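Local coordinates for surface layer protein (Geobacillus stearothermophilus, PDB 4UJ7), which probably self-assembles into the crystalline surface layer that coats the bacterial cell, this chain being domains 5 and 6, the latter binding calcium, at residues A[109-123]-A[133-145]. Sequence-based numbering, arbitrary orientation.
Sequences PVANYQIKVLDDGKI and NNDVQLKVYAVDA. With CA (calcium ion), chain C; CA (calcium ion), chain B.
Val143 pairs with Asn112 and meets Gln114 on the same face where strands 110-117 and 135-144 run antiparallel. Its CG2 lies 3.7 Å from Gln114 CD, and the two side chains cross at about a right angle. Ala111 and Asn112 both face Val143 in a classic beta bulge, and both N-H groups bond to its O. Backbone bonds continue through Gln114 with Tyr141 and Lys116 with Lys139. Lys116 CB sits at the edge of the Tyr141 ring, 3.7 Å from CE2. On the face opposite Lys116, Val117 CG2 packs on Leu138 CD2. There Ile115 packs on Val211 and Val201, and Leu138 on Leu199, from the facing sheet of a Big-like beta sandwich.

Leu118 ends the regular pairing. Its N bonds to Gln137 O, its CB lies against that same oxygen, and its CD1 crosses Lys139 CG at 4.1 Å. Asp119 OD1 replaces a backbone acceptor and takes Gln137 N at 3.0 Å, from above the carboxylate plane. Its other oxygen, OD2, binds calcium at 2.4 Å. Asp120 OD1, Lys122 O, Asn133 OD1, Asp135 O and two waters complete the site. Asn133 CG is anti to the backbone N (chi1 -173°), which carries its amide to the ion. Asn133 ND2 gives a bent bond to the syn lone pair of Asp120 OD2, 2.9 Å away.

Beside the site Ile123 crosses Val136, with CG1 3.8 Å from Val136 CG2. With an alanine for Ile123, a gap would probably open beside Val136 and the Asp135 backbone. Next to it, Asn134 OD1 binds a second calcium ion with Asp124, Ser126 and Glu129. At the first ion two carboxylate oxygens, two backbone carbonyls and an amide oxygen converge, and would probably repel one another without it, consistent with calcium fixing this loop.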
# COMPACT_ATOMS: atom_id res chain seq x y z
N PRO A 109 -20.98 9.47 -1.89
CA PRO A 109 -20.21 10.31 -2.81
C PRO A 109 -18.81 10.61 -2.27
O PRO A 109 -18.59 10.52 -1.06
CB PRO A 109 -21.04 11.60 -2.88
CG PRO A 109 -22.41 11.20 -2.44
CD PRO A 109 -22.16 10.18 -1.37
N VAL A 110 -17.89 10.97 -3.15
CA VAL A 110 -16.51 11.26 -2.73
C VAL A 110 -16.45 12.47 -1.80
O VAL A 110 -17.03 13.52 -2.09
CB VAL A 110 -15.58 11.48 -3.94
CG1 VAL A 110 -14.14 11.65 -3.46
CG2 VAL A 110 -15.68 10.31 -4.90
N ALA A 111 -15.75 12.30 -0.67
CA ALA A 111 -15.54 13.39 0.30
C ALA A 111 -14.11 13.89 0.23
O ALA A 111 -13.87 15.10 0.18
CB ALA A 111 -15.89 12.94 1.72
N ASN A 112 -13.14 12.97 0.23
CA ASN A 112 -11.74 13.32 0.03
C ASN A 112 -10.93 12.20 -0.63
O ASN A 112 -11.49 11.18 -1.04
CB ASN A 112 -11.07 13.87 1.33
CG ASN A 112 -11.11 12.88 2.49
OD1 ASN A 112 -11.24 11.68 2.31
ND2 ASN A 112 -10.95 13.41 3.71
N TYR A 113 -9.62 12.40 -0.72
CA TYR A 113 -8.74 11.48 -1.44
C TYR A 113 -7.61 11.04 -0.53
O TYR A 113 -7.22 11.78 0.37
CB TYR A 113 -8.19 12.13 -2.71
CG TYR A 113 -9.28 12.72 -3.55
CD1 TYR A 113 -9.72 14.03 -3.34
CD2 TYR A 113 -9.92 11.96 -4.53
CE1 TYR A 113 -10.76 14.57 -4.08
CE2 TYR A 113 -10.95 12.50 -5.30
CZ TYR A 113 -11.36 13.81 -5.06
OH TYR A 113 -12.39 14.37 -5.79
N GLN A 114 -7.12 9.83 -0.77
CA GLN A 114 -5.96 9.32 -0.05
C GLN A 114 -4.91 8.92 -1.06
O GLN A 114 -5.19 8.16 -2.00
CB GLN A 114 -6.33 8.12 0.84
CG GLN A 114 -7.18 8.50 2.05
CD GLN A 114 -7.71 7.31 2.83
OE1 GLN A 114 -7.29 6.16 2.62
NE2 GLN A 114 -8.62 7.60 3.77
N ILE A 115 -3.71 9.45 -0.85
CA ILE A 115 -2.53 9.10 -1.62
C ILE A 115 -1.81 8.02 -0.83
O ILE A 115 -1.31 8.24 0.29
CB ILE A 115 -1.65 10.33 -1.86
CG1 ILE A 115 -2.46 11.42 -2.58
CG2 ILE A 115 -0.39 9.92 -2.63
CD1 ILE A 115 -1.83 12.81 -2.57
N LYS A 116 -1.78 6.82 -1.40
CA LYS A 116 -1.30 5.65 -0.70
C LYS A 116 0.06 5.17 -1.22
O LYS A 116 0.23 4.93 -2.41
CB LYS A 116 -2.32 4.52 -0.89
CG LYS A 116 -1.93 3.24 -0.22
CD LYS A 116 -2.56 3.18 1.15
CE LYS A 116 -2.06 1.94 1.86
NZ LYS A 116 -0.74 2.22 2.49
N VAL A 117 1.02 5.02 -0.31
CA VAL A 117 2.34 4.43 -0.63
C VAL A 117 2.27 2.94 -0.35
O VAL A 117 2.09 2.53 0.80
CB VAL A 117 3.45 5.08 0.22
CG1 VAL A 117 4.82 4.44 -0.06
CG2 VAL A 117 3.49 6.58 -0.01
N LEU A 118 2.43 2.13 -1.40
CA LEU A 118 2.26 0.67 -1.27
C LEU A 118 3.50 -0.04 -0.75
O LEU A 118 3.40 -1.07 -0.06
CB LEU A 118 1.83 0.07 -2.60
CG LEU A 118 0.47 0.50 -3.17
CD1 LEU A 118 0.32 -0.05 -4.59
CD2 LEU A 118 -0.68 0.06 -2.28
N ASP A 119 4.67 0.50 -1.07
CA ASP A 119 5.95 -0.08 -0.65
C ASP A 119 6.51 0.67 0.56
O ASP A 119 5.74 1.16 1.40
CB ASP A 119 6.93 -0.10 -1.83
CG ASP A 119 7.31 1.29 -2.28
OD1 ASP A 119 6.39 2.14 -2.43
OD2 ASP A 119 8.52 1.53 -2.43
N ASP A 120 7.84 0.78 0.65
CA ASP A 120 8.48 1.53 1.74
C ASP A 120 8.60 3.04 1.50
O ASP A 120 9.03 3.77 2.39
CB ASP A 120 9.85 0.93 2.09
CG ASP A 120 10.90 1.12 0.99
OD1 ASP A 120 10.55 1.57 -0.12
OD2 ASP A 120 12.08 0.81 1.27
N GLY A 121 8.23 3.51 0.31
CA GLY A 121 8.36 4.94 -0.01
C GLY A 121 9.78 5.40 -0.33
O GLY A 121 10.04 6.60 -0.43
N LYS A 122 10.68 4.43 -0.48
CA LYS A 122 12.09 4.68 -0.71
C LYS A 122 12.58 4.06 -2.02
O LYS A 122 12.10 3.00 -2.43
CB LYS A 122 12.92 4.11 0.44
CG LYS A 122 12.47 4.60 1.81
CD LYS A 122 13.25 3.93 2.93
CE LYS A 122 12.67 4.33 4.27
NZ LYS A 122 12.27 5.76 4.27
N ILE A 123 13.55 4.74 -2.64
CA ILE A 123 14.29 4.23 -3.80
C ILE A 123 15.77 4.25 -3.40
O ILE A 123 16.31 5.29 -3.01
CB ILE A 123 14.09 5.14 -5.04
CG1 ILE A 123 12.62 5.10 -5.51
CG2 ILE A 123 15.07 4.78 -6.15
CD1 ILE A 123 12.23 6.25 -6.44
N ASN A 133 15.60 -2.50 -4.29
CA ASN A 133 14.63 -1.54 -3.79
C ASN A 133 14.65 -0.30 -4.67
O ASN A 133 15.10 0.78 -4.27
CB ASN A 133 14.98 -1.18 -2.34
CG ASN A 133 13.93 -0.30 -1.67
OD1 ASN A 133 12.84 -0.09 -2.21
ND2 ASN A 133 14.28 0.26 -0.52
N ASN A 134 14.17 -0.48 -5.90
CA ASN A 134 14.41 0.53 -6.94
C ASN A 134 13.18 1.31 -7.38
O ASN A 134 13.21 2.03 -8.38
CB ASN A 134 15.12 -0.13 -8.12
CG ASN A 134 16.54 -0.56 -7.77
OD1 ASN A 134 17.30 0.18 -7.13
ND2 ASN A 134 16.90 -1.76 -8.22
N ASP A 135 12.10 1.19 -6.63
CA ASP A 135 10.93 1.99 -6.95
C ASP A 135 10.12 2.42 -5.75
O ASP A 135 10.41 2.02 -4.61
CB ASP A 135 10.05 1.30 -8.04
CG ASP A 135 9.21 0.12 -7.53
OD1 ASP A 135 9.03 -0.07 -6.31
OD2 ASP A 135 8.69 -0.61 -8.39
N VAL A 136 9.15 3.29 -6.01
CA VAL A 136 8.03 3.54 -5.12
C VAL A 136 6.79 3.25 -5.94
O VAL A 136 6.76 3.50 -7.14
CB VAL A 136 8.02 4.99 -4.58
CG1 VAL A 136 6.74 5.30 -3.82
CG2 VAL A 136 9.25 5.22 -3.70
N GLN A 137 5.77 2.71 -5.28
CA GLN A 137 4.51 2.42 -5.92
C GLN A 137 3.39 3.16 -5.22
O GLN A 137 3.26 3.08 -3.99
CB GLN A 137 4.22 0.93 -5.84
CG GLN A 137 5.01 0.11 -6.84
CD GLN A 137 4.50 -1.30 -6.87
OE1 GLN A 137 4.47 -1.99 -5.84
NE2 GLN A 137 4.05 -1.73 -8.03
N LEU A 138 2.60 3.89 -6.00
CA LEU A 138 1.52 4.73 -5.46
C LEU A 138 0.16 4.39 -6.04
O LEU A 138 0.04 4.04 -7.22
CB LEU A 138 1.79 6.21 -5.79
CG LEU A 138 3.13 6.78 -5.30
CD1 LEU A 138 3.31 8.18 -5.85
CD2 LEU A 138 3.26 6.77 -3.77
N LYS A 139 -0.87 4.48 -5.20
CA LYS A 139 -2.25 4.52 -5.68
C LYS A 139 -2.93 5.76 -5.10
O LYS A 139 -2.50 6.30 -4.08
CB LYS A 139 -3.02 3.25 -5.30
CG LYS A 139 -2.80 2.09 -6.27
CD LYS A 139 -3.58 0.87 -5.80
CE LYS A 139 -3.52 -0.24 -6.84
NZ LYS A 139 -4.27 0.14 -8.05
N VAL A 140 -3.97 6.21 -5.78
CA VAL A 140 -4.80 7.30 -5.27
C VAL A 140 -6.24 6.81 -5.17
O VAL A 140 -6.80 6.36 -6.17
CB VAL A 140 -4.70 8.58 -6.12
CG1 VAL A 140 -5.50 9.71 -5.49
CG2 VAL A 140 -3.24 9.03 -6.27
N TYR A 141 -6.81 6.86 -3.96
CA TYR A 141 -8.19 6.44 -3.72
C TYR A 141 -9.14 7.61 -3.50
O TYR A 141 -8.78 8.62 -2.90
CB TYR A 141 -8.28 5.55 -2.48
CG TYR A 141 -7.48 4.27 -2.58
CD1 TYR A 141 -7.91 3.22 -3.38
CD2 TYR A 141 -6.28 4.13 -1.89
CE1 TYR A 141 -7.17 2.05 -3.48
CE2 TYR A 141 -5.54 2.97 -1.98
CZ TYR A 141 -5.99 1.94 -2.78
OH TYR A 141 -5.26 0.78 -2.85
N ALA A 142 -10.37 7.42 -3.99
CA ALA A 142 -11.49 8.27 -3.59
C ALA A 142 -12.20 7.66 -2.36
O ALA A 142 -12.45 6.45 -2.30
CB ALA A 142 -12.45 8.44 -4.75
N VAL A 143 -12.53 8.52 -1.40
CA VAL A 143 -13.03 8.09 -0.09
C VAL A 143 -14.32 8.85 0.24
O VAL A 143 -14.34 10.07 0.12
CB VAL A 143 -11.95 8.35 0.99
CG1 VAL A 143 -12.43 7.96 2.37
CG2 VAL A 143 -10.68 7.57 0.65
N ASP A 144 -15.36 8.14 0.67
CA ASP A 144 -16.61 8.83 1.04
C ASP A 144 -16.52 9.45 2.43
O ASP A 144 -15.50 9.32 3.11
CB ASP A 144 -17.85 7.94 0.84
CG ASP A 144 -17.97 6.83 1.88
OD1 ASP A 144 -17.33 6.87 2.95
OD2 ASP A 144 -18.73 5.88 1.62
N ALA A 145 -17.59 10.13 2.86
CA ALA A 145 -17.56 10.88 4.12
C ALA A 145 -17.32 10.01 5.34
O ALA A 145 -16.80 10.51 6.35
CB ALA A 145 -18.85 11.69 4.28
CA CA C . 10.81 0.96 -2.48
CA CA B . 19.42 0.05 -6.12
O HOH W 1 -19.77 10.91 1.26
O HOH W 2 -13.45 10.88 4.05
O HOH W 3 19.90 -1.93 -7.40
O HOH W 4 10.86 -0.76 -4.41
O HOH W 5 19.80 1.01 -8.29
O HOH W 6 10.11 -1.11 -1.35